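Local coordinates for aminoglycoside 3'-phosphotransferase AphA1-IAB (Acinetobacter baumannii, PDB 4FEU), which phosphorylates kanamycin and related aminoglycosides on the 3'-hydroxyl at the expense of ATP, giving bacteria resistance to these antibiotics, at residues P83-F88 against A95-T100; A39-L44 against E52-H57; A101-T106 against I206-K211. All blocks are in the same frame, centred on the assembly; numbering follows the deposited sequence.

In the fold
Contacts 1 and 2 are two hairpins of the same five-stranded antiparallel sheet, that of the kinase-like N-terminal lobe. Strands 53-59 and 94-100 are neighbours in it, joined by backbone bonds such as T99 N to F54 O. Contact 3 lies about 18 to 19 Å from the other two, centre to centre, where the chain leaving strand 94-100 meets the three-stranded sheet around 205-208. All three touch the bound anthrapyrazolone. Contact 1, bulged and on an outermost strand, exposes T84 and K86; contact 2, regular, is half buried, exposes no residue and adds a salt bridge; contact 3 sets buried I102, T106, I206 and F207 beside exposed P103 and K105, and supplies the ligand's hydrogen bonds through the I102 backbone.

Contact 1. Residues P83-F88 against A95-T100; sequences PTIKHF and AWLLTT. With 537 (2,6-dihydroanthra/1,9-cd/pyrazol-6-one), chain H.
F88 leans its ring toward strand 95-100, meeting the W96 carbonyl oxygen obliquely, with F88 CD1 3.2 Å from W96 O. Its CG stands anti to the backbone N (chi1 176°), which carries the ring across to the methyl groups of A95 and L97; F88 CD1 lies 4.0 Å from L97 CD1. An apolar ring suits this place, lying against A95 CB, L97 CD1 and M70 of helix 62-76. On the other face of the hairpin L98 meets the near ends of K86 and H87: its CD2 reaches CB of each, while the exposed lysine chain leads away from L98.

Both residues face L98 because the strand bulges. K86 N (2.9 Å) and H87 N (3.3 Å) bond to L98 O, approaching from the same face of the carbonyl plane, a classic beta bulge. At the loop end T84 and T100 close the pair differently. T84 N donates to T100 OG1 at 3.2 Å, so a threonine hydroxyl takes the role of a carbonyl, and T100 N returns a bond to T84 O. P83 and T99 turn to the bound anthrapyrazolone, P83 CG lying 3.6 Å from C2 and T99 OG1 3.3 Å from C1. The chemistry is thus divided: backbone bonds tie the hairpin together while L97 and T99 bond on to strand 53-59, and the proline ring and a threonine hydroxyl border a flat ligand in the nucleotide pocket.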
loop_
_atom_site.group_PDB
_atom_site.type_symbol
_atom_site.label_atom_id
_atom_site.label_comp_id
_atom_site.label_asym_id
_atom_site.label_seq_id
_atom_site.Cartn_x
_atom_site.Cartn_y
_atom_site.Cartn_z
ATOM N N PRO A 83 3.844 -2.252 11.878
ATOM C CA PRO A 83 4.924 -3.119 12.393
ATOM C C PRO A 83 6.031 -2.239 13.011
ATOM O O PRO A 83 6.307 -1.152 12.481
ATOM C CB PRO A 83 5.424 -3.839 11.132
ATOM C CG PRO A 83 4.271 -3.757 10.141
ATOM C CD PRO A 83 3.723 -2.370 10.404
ATOM N N THR A 84 6.635 -2.707 14.120
ATOM C CA THR A 84 7.707 -2.046 14.883
ATOM C C THR A 84 9.082 -2.301 14.225
ATOM O O THR A 84 9.356 -3.442 13.862
ATOM C CB THR A 84 7.688 -2.604 16.342
ATOM O OG1 THR A 84 6.445 -2.281 16.964
ATOM C CG2 THR A 84 8.852 -2.099 17.210
ATOM N N ILE A 85 9.956 -1.265 14.119
ATOM C CA ILE A 85 11.326 -1.427 13.589
ATOM C C ILE A 85 12.249 -1.995 14.695
ATOM O O ILE A 85 12.561 -1.309 15.666
ATOM C CB ILE A 85 11.892 -0.098 12.998
ATOM C CG1 ILE A 85 11.035 0.391 11.816
ATOM C CG2 ILE A 85 13.388 -0.229 12.601
ATOM C CD1 ILE A 85 11.115 1.912 11.560
ATOM N N LYS A 86 12.673 -3.238 14.536
ATOM C CA LYS A 86 13.585 -3.909 15.449
ATOM C C LYS A 86 15.038 -3.540 15.084
ATOM O O LYS A 86 15.837 -3.203 15.950
ATOM C CB LYS A 86 13.393 -5.423 15.346
ATOM C CG LYS A 86 12.461 -6.012 16.379
ATOM C CD LYS A 86 12.754 -7.496 16.547
ATOM C CE LYS A 86 13.514 -7.828 17.816
ATOM N NZ LYS A 86 12.606 -8.311 18.894
ATOM N N HIS A 87 15.368 -3.588 13.803
ATOM C CA HIS A 87 16.714 -3.301 13.322
ATOM C C HIS A 87 16.655 -2.861 11.858
ATOM O O HIS A 87 15.874 -3.395 11.075
ATOM C CB HIS A 87 17.568 -4.581 13.422
ATOM C CG HIS A 87 18.969 -4.367 13.910
ATOM N ND1 HIS A 87 19.889 -3.624 13.182
ATOM C CD2 HIS A 87 19.586 -4.882 14.998
ATOM C CE1 HIS A 87 21.016 -3.680 13.868
ATOM N NE2 HIS A 87 20.885 -4.424 14.965
ATOM N N PHE A 88 17.476 -1.883 11.501
ATOM C CA PHE A 88 17.625 -1.412 10.129
ATOM C C PHE A 88 19.108 -1.156 9.843
ATOM O O PHE A 88 19.773 -0.474 10.623
ATOM C CB PHE A 88 16.754 -0.177 9.822
ATOM C CG PHE A 88 16.981 0.363 8.425
ATOM C CD1 PHE A 88 16.329 -0.201 7.325
ATOM C CD2 PHE A 88 17.880 1.411 8.198
ATOM C CE1 PHE A 88 16.535 0.301 6.028
ATOM C CE2 PHE A 88 18.087 1.906 6.900
ATOM C CZ PHE A 88 17.413 1.344 5.825
ATOM N N ALA A 95 20.040 -2.569 1.922
ATOM C CA ALA A 95 19.182 -2.102 3.001
ATOM C C ALA A 95 18.495 -3.324 3.557
ATOM O O ALA A 95 17.990 -4.159 2.803
ATOM C CB ALA A 95 18.168 -1.076 2.502
ATOM N N TRP A 96 18.548 -3.464 4.871
ATOM C CA TRP A 96 17.962 -4.586 5.586
ATOM C C TRP A 96 17.010 -4.022 6.591
ATOM O O TRP A 96 17.428 -3.215 7.421
ATOM C CB TRP A 96 19.055 -5.371 6.304
ATOM C CG TRP A 96 20.059 -5.975 5.383
ATOM C CD1 TRP A 96 21.187 -5.387 4.886
ATOM C CD2 TRP A 96 20.027 -7.300 4.855
ATOM N NE1 TRP A 96 21.865 -6.272 4.080
ATOM C CE2 TRP A 96 21.189 -7.466 4.068
ATOM C CE3 TRP A 96 19.151 -8.387 5.010
ATOM C CZ2 TRP A 96 21.494 -8.676 3.435
ATOM C CZ3 TRP A 96 19.453 -9.584 4.383
ATOM C CH2 TRP A 96 20.609 -9.720 3.602
ATOM N N LEU A 97 15.729 -4.436 6.519
ATOM C CA LEU A 97 14.657 -3.972 7.413
ATOM C C LEU A 97 13.984 -5.096 8.183
ATOM O O LEU A 97 13.167 -5.846 7.632
ATOM C CB LEU A 97 13.617 -3.140 6.635
ATOM C CG LEU A 97 12.431 -2.593 7.413
ATOM C CD1 LEU A 97 12.874 -1.698 8.597
ATOM C CD2 LEU A 97 11.473 -1.884 6.481
ATOM N N LEU A 98 14.293 -5.166 9.472
ATOM C CA LEU A 98 13.752 -6.158 10.399
ATOM C C LEU A 98 12.628 -5.546 11.225
ATOM O O LEU A 98 12.849 -4.549 11.929
ATOM C CB LEU A 98 14.855 -6.717 11.314
ATOM C CG LEU A 98 14.420 -7.869 12.223
ATOM C CD1 LEU A 98 13.975 -9.085 11.410
ATOM C CD2 LEU A 98 15.505 -8.196 13.271
ATOM N N THR A 99 11.420 -6.131 11.120
ATOM C CA THR A 99 10.238 -5.613 11.809
ATOM C C THR A 99 9.455 -6.721 12.463
ATOM O O THR A 99 9.633 -7.872 12.101
ATOM C CB THR A 99 9.301 -4.858 10.806
ATOM O OG1 THR A 99 8.769 -5.788 9.861
ATOM C CG2 THR A 99 9.983 -3.672 10.094
ATOM N N THR A 100 8.548 -6.386 13.383
ATOM C CA THR A 100 7.657 -7.382 13.969
ATOM C C THR A 100 6.478 -7.581 12.987
ATOM O O THR A 100 6.185 -6.690 12.195
ATOM C CB THR A 100 7.085 -6.884 15.285
ATOM O OG1 THR A 100 6.288 -5.720 15.022
ATOM C CG2 THR A 100 8.151 -6.637 16.338
HETATM C C1 537 H . 6.022 -6.396 8.206
HETATM C C2 537 H . 4.820 -7.002 8.573
HETATM C C3 537 H . 4.145 -7.788 7.644
HETATM C C4 537 H . 4.712 -8.004 6.361
HETATM C C5 537 H . 5.881 -7.333 5.982
HETATM C C6 537 H . 6.541 -6.541 6.916
HETATM C C11 537 H . 2.370 -9.240 7.038
HETATM C C12 537 H . 1.242 -9.810 7.569
HETATM C C13 537 H . 0.469 -10.635 6.739
HETATM C C14 537 H . 0.916 -10.855 5.423
HETATM C C15 537 H . 2.098 -10.261 4.928
HETATM C C16 537 H . 2.881 -9.478 5.776
HETATM C C20 537 H . 4.097 -8.864 5.435
HETATM C C21 537 H . 2.953 -8.444 7.991
HETATM O O22 537 H . 4.588 -8.985 4.309
HETATM N N23 537 H . 2.146 -8.563 9.056
HETATM N N24 537 H . 1.196 -9.351 8.828
#

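Contact 2. Residues A39-L44 against E52-H57; sequences ATIYRL and ELFLKH. With 537 (2,6-dihydroanthra/1,9-cd/pyrazol-6-one), chain H.
F54 lays one ring face against the bound anthrapyrazolone while R43 CG and I41 CG2 of strand 40-44 touch the ring obliquely. The ligand's C4 sits 3.5 Å above the plane of the F54 ring, over its centre, and R43 CG is 3.6 Å from F54 CE1. A phenylalanine suits this roof of the pocket because a flat apolar ring can lie flush on a flat ligand. CG2 of I41 adds to the packing at F54 CD1, 3.7 Å away.

Beyond the ring R43 turns to E52. Its chain leaves anti to the backbone N (chi1 -166°) and then bends at chi3, which brings R43 NH2 to E52 OE2 at 3.0 Å in a nearly straight salt bridge. The oxygen lies in the guanidinium plane, yet the two flat groups stand 77° apart, so a single N-H carries the bond. I41 and K56 run side by side on the same face, I41 CD1 against K56 CE at 3.9 Å, the aliphatic part of the lysine packing along the isoleucine.

Six backbone bonds hold T40 to H57, Y42 to L55 and L44 to L53 in regular antiparallel register. K56 has a long, weak ion pair with E69 of helix 62-76, reminiscent of the lysine-glutamate pair of protein kinases. On the opposite face Y42 meets W29 of strand 28-31 edge-to-face, and L55 packs on W96 and L98 of strand 94-100.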
loop_
_atom_site.group_PDB
_atom_site.type_symbol
_atom_site.label_atom_id
_atom_site.label_comp_id
_atom_site.label_asym_id
_atom_site.label_seq_id
_atom_site.Cartn_x
_atom_site.Cartn_y
_atom_site.Cartn_z
ATOM N N ALA A 39 12.048 -6.033 -3.518
ATOM C CA ALA A 39 12.507 -6.492 -2.217
ATOM C C ALA A 39 12.318 -7.946 -1.863
ATOM O O ALA A 39 11.279 -8.537 -2.161
ATOM C CB ALA A 39 11.974 -5.588 -1.122
ATOM N N THR A 40 13.349 -8.531 -1.227
ATOM C CA THR A 40 13.247 -9.898 -0.749
ATOM C C THR A 40 12.634 -9.808 0.641
ATOM O O THR A 40 13.102 -9.023 1.468
ATOM C CB THR A 40 14.577 -10.650 -0.779
ATOM O OG1 THR A 40 15.089 -10.613 -2.110
ATOM C CG2 THR A 40 14.418 -12.114 -0.358
ATOM N N ILE A 41 11.537 -10.544 0.853
ATOM C CA ILE A 41 10.839 -10.601 2.129
ATOM C C ILE A 41 11.052 -11.986 2.714
ATOM O O ILE A 41 10.759 -12.988 2.068
ATOM C CB ILE A 41 9.332 -10.227 2.021
ATOM C CG1 ILE A 41 9.137 -8.797 1.410
ATOM C CG2 ILE A 41 8.640 -10.360 3.383
ATOM C CD1 ILE A 41 7.703 -8.430 0.962
ATOM N N TYR A 42 11.600 -12.030 3.924
ATOM C CA TYR A 42 11.784 -13.258 4.692
ATOM C C TYR A 42 10.825 -13.211 5.872
ATOM O O TYR A 42 10.680 -12.158 6.495
ATOM C CB TYR A 42 13.219 -13.393 5.214
ATOM C CG TYR A 42 14.260 -13.508 4.129
ATOM C CD1 TYR A 42 14.456 -14.706 3.448
ATOM C CD2 TYR A 42 15.083 -12.433 3.809
ATOM C CE1 TYR A 42 15.417 -14.818 2.446
ATOM C CE2 TYR A 42 16.060 -12.539 2.823
ATOM C CZ TYR A 42 16.224 -13.734 2.142
ATOM O OH TYR A 42 17.180 -13.830 1.158
ATOM N N ARG A 43 10.141 -14.341 6.143
ATOM C CA ARG A 43 9.264 -14.516 7.299
ATOM C C ARG A 43 10.069 -15.331 8.312
ATOM O O ARG A 43 10.700 -16.324 7.943
ATOM C CB ARG A 43 7.941 -15.202 6.933
ATOM C CG ARG A 43 6.871 -15.084 8.036
ATOM C CD ARG A 43 5.553 -15.740 7.665
ATOM N NE ARG A 43 5.719 -17.141 7.257
ATOM C CZ ARG A 43 5.553 -18.205 8.045
ATOM N NH1 ARG A 43 5.743 -19.427 7.567
ATOM N NH2 ARG A 43 5.194 -18.055 9.314
ATOM N N LEU A 44 10.108 -14.859 9.571
ATOM C CA LEU A 44 10.860 -15.482 10.650
ATOM C C LEU A 44 9.889 -15.981 11.665
ATOM O O LEU A 44 9.132 -15.211 12.255
ATOM C CB LEU A 44 11.912 -14.523 11.227
ATOM C CG LEU A 44 13.136 -14.324 10.306
ATOM C CD1 LEU A 44 12.991 -13.102 9.393
ATOM C CD2 LEU A 44 14.398 -14.263 11.084
ATOM N N GLU A 52 6.621 -13.471 15.560
ATOM C CA GLU A 52 6.927 -13.604 14.150
ATOM C C GLU A 52 7.604 -12.301 13.755
ATOM O O GLU A 52 7.230 -11.238 14.264
ATOM C CB GLU A 52 5.620 -13.782 13.354
ATOM C CG GLU A 52 5.803 -14.065 11.872
ATOM C CD GLU A 52 4.523 -14.280 11.087
ATOM O OE1 GLU A 52 3.692 -13.347 11.020
ATOM O OE2 GLU A 52 4.359 -15.384 10.524
ATOM N N LEU A 53 8.630 -12.382 12.896
ATOM C CA LEU A 53 9.306 -11.194 12.387
ATOM C C LEU A 53 9.351 -11.243 10.871
ATOM O O LEU A 53 9.236 -12.326 10.284
ATOM C CB LEU A 53 10.736 -11.015 12.946
ATOM C CG LEU A 53 10.974 -11.071 14.473
ATOM C CD1 LEU A 53 12.464 -10.946 14.792
ATOM C CD2 LEU A 53 10.223 -9.985 15.224
ATOM N N PHE A 54 9.519 -10.067 10.235
ATOM C CA PHE A 54 9.724 -9.958 8.798
ATOM C C PHE A 54 11.020 -9.234 8.557
ATOM O O PHE A 54 11.343 -8.296 9.279
ATOM C CB PHE A 54 8.553 -9.265 8.068
ATOM C CG PHE A 54 7.368 -10.169 7.826
ATOM C CD1 PHE A 54 7.350 -11.043 6.751
ATOM C CD2 PHE A 54 6.286 -10.174 8.699
ATOM C CE1 PHE A 54 6.254 -11.896 6.538
ATOM C CE2 PHE A 54 5.193 -11.025 8.484
ATOM C CZ PHE A 54 5.182 -11.880 7.405
ATOM N N LEU A 55 11.791 -9.699 7.581
ATOM C CA LEU A 55 13.045 -9.069 7.168
ATOM C C LEU A 55 12.933 -8.781 5.682
ATOM O O LEU A 55 12.694 -9.686 4.890
ATOM C CB LEU A 55 14.288 -9.940 7.501
ATOM C CG LEU A 55 15.699 -9.417 7.070
ATOM C CD1 LEU A 55 16.075 -8.093 7.748
ATOM C CD2 LEU A 55 16.794 -10.455 7.326
ATOM N N LYS A 56 12.975 -7.501 5.331
ATOM C CA LYS A 56 12.959 -7.014 3.960
ATOM C C LYS A 56 14.418 -6.705 3.562
ATOM O O LYS A 56 15.157 -6.121 4.357
ATOM C CB LYS A 56 12.134 -5.734 3.858
ATOM C CG LYS A 56 10.665 -5.935 3.620
ATOM C CD LYS A 56 10.166 -4.828 2.697
ATOM C CE LYS A 56 8.704 -4.967 2.335
ATOM N NZ LYS A 56 8.452 -4.562 0.916
ATOM N N HIS A 57 14.850 -7.151 2.373
ATOM C CA HIS A 57 16.197 -6.878 1.873
ATOM C C HIS A 57 16.093 -6.271 0.498
ATOM O O HIS A 57 15.424 -6.816 -0.375
ATOM C CB HIS A 57 17.092 -8.136 1.860
ATOM C CG HIS A 57 18.466 -7.920 1.263
ATOM N ND1 HIS A 57 19.080 -8.894 0.487
ATOM C CD2 HIS A 57 19.291 -6.848 1.335
ATOM C CE1 HIS A 57 20.246 -8.387 0.124
ATOM N NE2 HIS A 57 20.417 -7.159 0.601
HETATM C C1 537 H . 6.022 -6.396 8.206
HETATM C C2 537 H . 4.820 -7.002 8.573
HETATM C C3 537 H . 4.145 -7.788 7.644
HETATM C C4 537 H . 4.712 -8.004 6.361
HETATM C C5 537 H . 5.881 -7.333 5.982
HETATM C C6 537 H . 6.541 -6.541 6.916
HETATM C C11 537 H . 2.370 -9.240 7.038
HETATM C C12 537 H . 1.242 -9.810 7.569
HETATM C C13 537 H . 0.469 -10.635 6.739
HETATM C C14 537 H . 0.916 -10.855 5.423
HETATM C C15 537 H . 2.098 -10.261 4.928
HETATM C C16 537 H . 2.881 -9.478 5.776
HETATM C C20 537 H . 4.097 -8.864 5.435
HETATM C C21 537 H . 2.953 -8.444 7.991
HETATM O O22 537 H . 4.588 -8.985 4.309
HETATM N N23 537 H . 2.146 -8.563 9.056
HETATM N N24 537 H . 1.196 -9.351 8.828
#

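Contact 3. Residues A101-T106 against I206-K211; sequences AIPGKT and IFDEGK. With 537 (2,6-dihydroanthra/1,9-cd/pyrazol-6-one), chain H.
The linker between the two lobes, corresponding to the hinge of related protein kinases, pairs antiparallel with 206-208 here, and I102 meets I206 at the floor of the nucleotide pocket. Their CG2 methyls lie 3.6 Å apart, the two side chains crossing at a slant. With I102 CG1 at a chi1 of -64°, CG2 is left anti to the backbone N, and that methyl points at I206. I206 also sends CD1 to the anthrapyrazolone, 3.9 Å from its C13, so one branched side chain serves both the linker and the ligand. The polar grip comes from the backbone of I102: its N donates to N23 of the ligand at 3.1 Å, and its O accepts from N24 at 2.9 Å. This paired use of one residue's N-H and C=O resembles the way kinase inhibitors hold the hinge.

Further on, the linker becomes a short strand. K105 N bonds to F207 O at 2.9 Å and F207 N to K105 O at 2.7 Å, the latter almost linear at 176°. Glycine suits position 104 because a CB would run into F207 O and, at phi 114°, jam against the preceding carbonyl. P103 lies across D208, its ring beside OD2.

Strand 205-208 is the middle one of its three-stranded sheet, with 105-106 and 211-215 beside it. T106 caps helix 107-113 through OG1 to Q109 N, and F207 is buried against that helix and helix 118-134.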
loop_
_atom_site.group_PDB
_atom_site.type_symbol
_atom_site.label_atom_id
_atom_site.label_comp_id
_atom_site.label_asym_id
_atom_site.label_seq_id
_atom_site.Cartn_x
_atom_site.Cartn_y
_atom_site.Cartn_z
ATOM N N ALA A 101 5.793 -8.728 13.052
ATOM C CA ALA A 101 4.634 -8.959 12.214
ATOM C C ALA A 101 3.363 -8.436 12.894
ATOM O O ALA A 101 3.287 -8.375 14.120
ATOM C CB ALA A 101 4.490 -10.442 11.959
ATOM N N ILE A 102 2.354 -8.096 12.093
ATOM C CA ILE A 102 1.039 -7.718 12.583
ATOM C C ILE A 102 0.263 -9.029 12.549
ATOM O O ILE A 102 0.153 -9.639 11.482
ATOM C CB ILE A 102 0.352 -6.602 11.757
ATOM C CG1 ILE A 102 1.138 -5.266 11.841
ATOM C CG2 ILE A 102 -1.095 -6.415 12.260
ATOM C CD1 ILE A 102 0.452 -4.077 11.061
ATOM N N PRO A 103 -0.193 -9.541 13.714
ATOM C CA PRO A 103 -0.893 -10.850 13.714
ATOM C C PRO A 103 -2.223 -10.845 12.956
ATOM O O PRO A 103 -2.886 -9.824 12.894
ATOM C CB PRO A 103 -1.086 -11.146 15.207
ATOM C CG PRO A 103 -1.102 -9.798 15.862
ATOM C CD PRO A 103 -0.115 -8.965 15.079
ATOM N N GLY A 104 -2.599 -11.968 12.381
ATOM C CA GLY A 104 -3.853 -12.048 11.642
ATOM C C GLY A 104 -3.733 -12.275 10.148
ATOM O O GLY A 104 -2.703 -12.748 9.659
ATOM N N LYS A 105 -4.793 -11.942 9.415
ATOM C CA LYS A 105 -4.878 -12.187 7.980
ATOM C C LYS A 105 -5.115 -10.899 7.222
ATOM O O LYS A 105 -5.652 -9.945 7.793
ATOM C CB LYS A 105 -6.062 -13.150 7.673
ATOM C CG LYS A 105 -6.115 -14.473 8.447
ATOM C CD LYS A 105 -5.207 -15.547 7.866
ATOM C CE LYS A 105 -4.191 -16.022 8.888
ATOM N NZ LYS A 105 -3.101 -16.825 8.268
ATOM N N THR A 106 -4.784 -10.887 5.913
ATOM C CA THR A 106 -5.046 -9.735 5.066
ATOM C C THR A 106 -6.557 -9.603 4.930
ATOM O O THR A 106 -7.265 -10.606 5.009
ATOM C CB THR A 106 -4.398 -9.899 3.667
ATOM O OG1 THR A 106 -5.034 -10.967 2.944
ATOM C CG2 THR A 106 -2.879 -10.109 3.732
ATOM N N ILE A 206 -4.486 -5.517 7.703
ATOM C CA ILE A 206 -4.457 -6.701 8.550
ATOM C C ILE A 206 -5.589 -6.794 9.563
ATOM O O ILE A 206 -5.788 -5.885 10.371
ATOM C CB ILE A 206 -3.027 -6.905 9.181
ATOM C CG1 ILE A 206 -1.895 -6.590 8.173
ATOM C CG2 ILE A 206 -2.859 -8.335 9.776
ATOM C CD1 ILE A 206 -1.885 -7.476 6.784
ATOM N N PHE A 207 -6.294 -7.929 9.542
ATOM C CA PHE A 207 -7.425 -8.198 10.420
ATOM C C PHE A 207 -7.122 -9.274 11.436
ATOM O O PHE A 207 -6.405 -10.238 11.146
ATOM C CB PHE A 207 -8.663 -8.584 9.595
ATOM C CG PHE A 207 -9.449 -7.406 9.066
ATOM C CD1 PHE A 207 -9.049 -6.744 7.907
ATOM C CD2 PHE A 207 -10.607 -6.977 9.707
ATOM C CE1 PHE A 207 -9.782 -5.666 7.411
ATOM C CE2 PHE A 207 -11.339 -5.893 9.214
ATOM C CZ PHE A 207 -10.924 -5.242 8.067
ATOM N N ASP A 208 -7.654 -9.092 12.640
ATOM C CA ASP A 208 -7.544 -10.071 13.704
ATOM C C ASP A 208 -8.768 -9.997 14.571
ATOM O O ASP A 208 -9.068 -8.935 15.143
ATOM C CB ASP A 208 -6.250 -9.954 14.523
ATOM C CG ASP A 208 -5.885 -11.237 15.246
ATOM O OD1 ASP A 208 -6.690 -12.199 15.200
ATOM O OD2 ASP A 208 -4.783 -11.296 15.828
ATOM N N GLU A 209 -9.502 -11.139 14.616
ATOM C CA GLU A 209 -10.744 -11.372 15.373
ATOM C C GLU A 209 -11.799 -10.315 15.037
ATOM O O GLU A 209 -12.268 -9.587 15.921
ATOM C CB GLU A 209 -10.466 -11.480 16.891
ATOM C CG GLU A 209 -9.533 -12.628 17.258
ATOM C CD GLU A 209 -8.496 -12.382 18.341
ATOM O OE1 GLU A 209 -7.780 -13.347 18.692
ATOM O OE2 GLU A 209 -8.385 -11.231 18.826
ATOM N N GLY A 210 -12.101 -10.200 13.744
ATOM C CA GLY A 210 -13.073 -9.246 13.215
ATOM C C GLY A 210 -12.591 -7.812 13.063
ATOM O O GLY A 210 -13.084 -7.089 12.189
ATOM N N LYS A 211 -11.633 -7.386 13.906
ATOM C CA LYS A 211 -11.082 -6.025 13.923
ATOM C C LYS A 211 -9.867 -5.834 13.017
ATOM O O LYS A 211 -9.000 -6.707 12.930
ATOM C CB LYS A 211 -10.718 -5.606 15.368
ATOM C CG LYS A 211 -11.922 -5.265 16.245
ATOM C CD LYS A 211 -11.570 -5.261 17.736
ATOM C CE LYS A 211 -11.803 -6.605 18.404
ATOM N NZ LYS A 211 -10.799 -6.884 19.466
HETATM C C1 537 H . 6.022 -6.396 8.206
HETATM C C2 537 H . 4.820 -7.002 8.573
HETATM C C3 537 H . 4.145 -7.788 7.644
HETATM C C4 537 H . 4.712 -8.004 6.361
HETATM C C5 537 H . 5.881 -7.333 5.982
HETATM C C6 537 H . 6.541 -6.541 6.916
HETATM C C11 537 H . 2.370 -9.240 7.038
HETATM C C12 537 H . 1.242 -9.810 7.569
HETATM C C13 537 H . 0.469 -10.635 6.739
HETATM C C14 537 H . 0.916 -10.855 5.423
HETATM C C15 537 H . 2.098 -10.261 4.928
HETATM C C16 537 H . 2.881 -9.478 5.776
HETATM C C20 537 H . 4.097 -8.864 5.435
HETATM C C21 537 H . 2.953 -8.444 7.991
HETATM O O22 537 H . 4.588 -8.985 4.309
HETATM N N23 537 H . 2.146 -8.563 9.056
HETATM N N24 537 H . 1.196 -9.351 8.828
#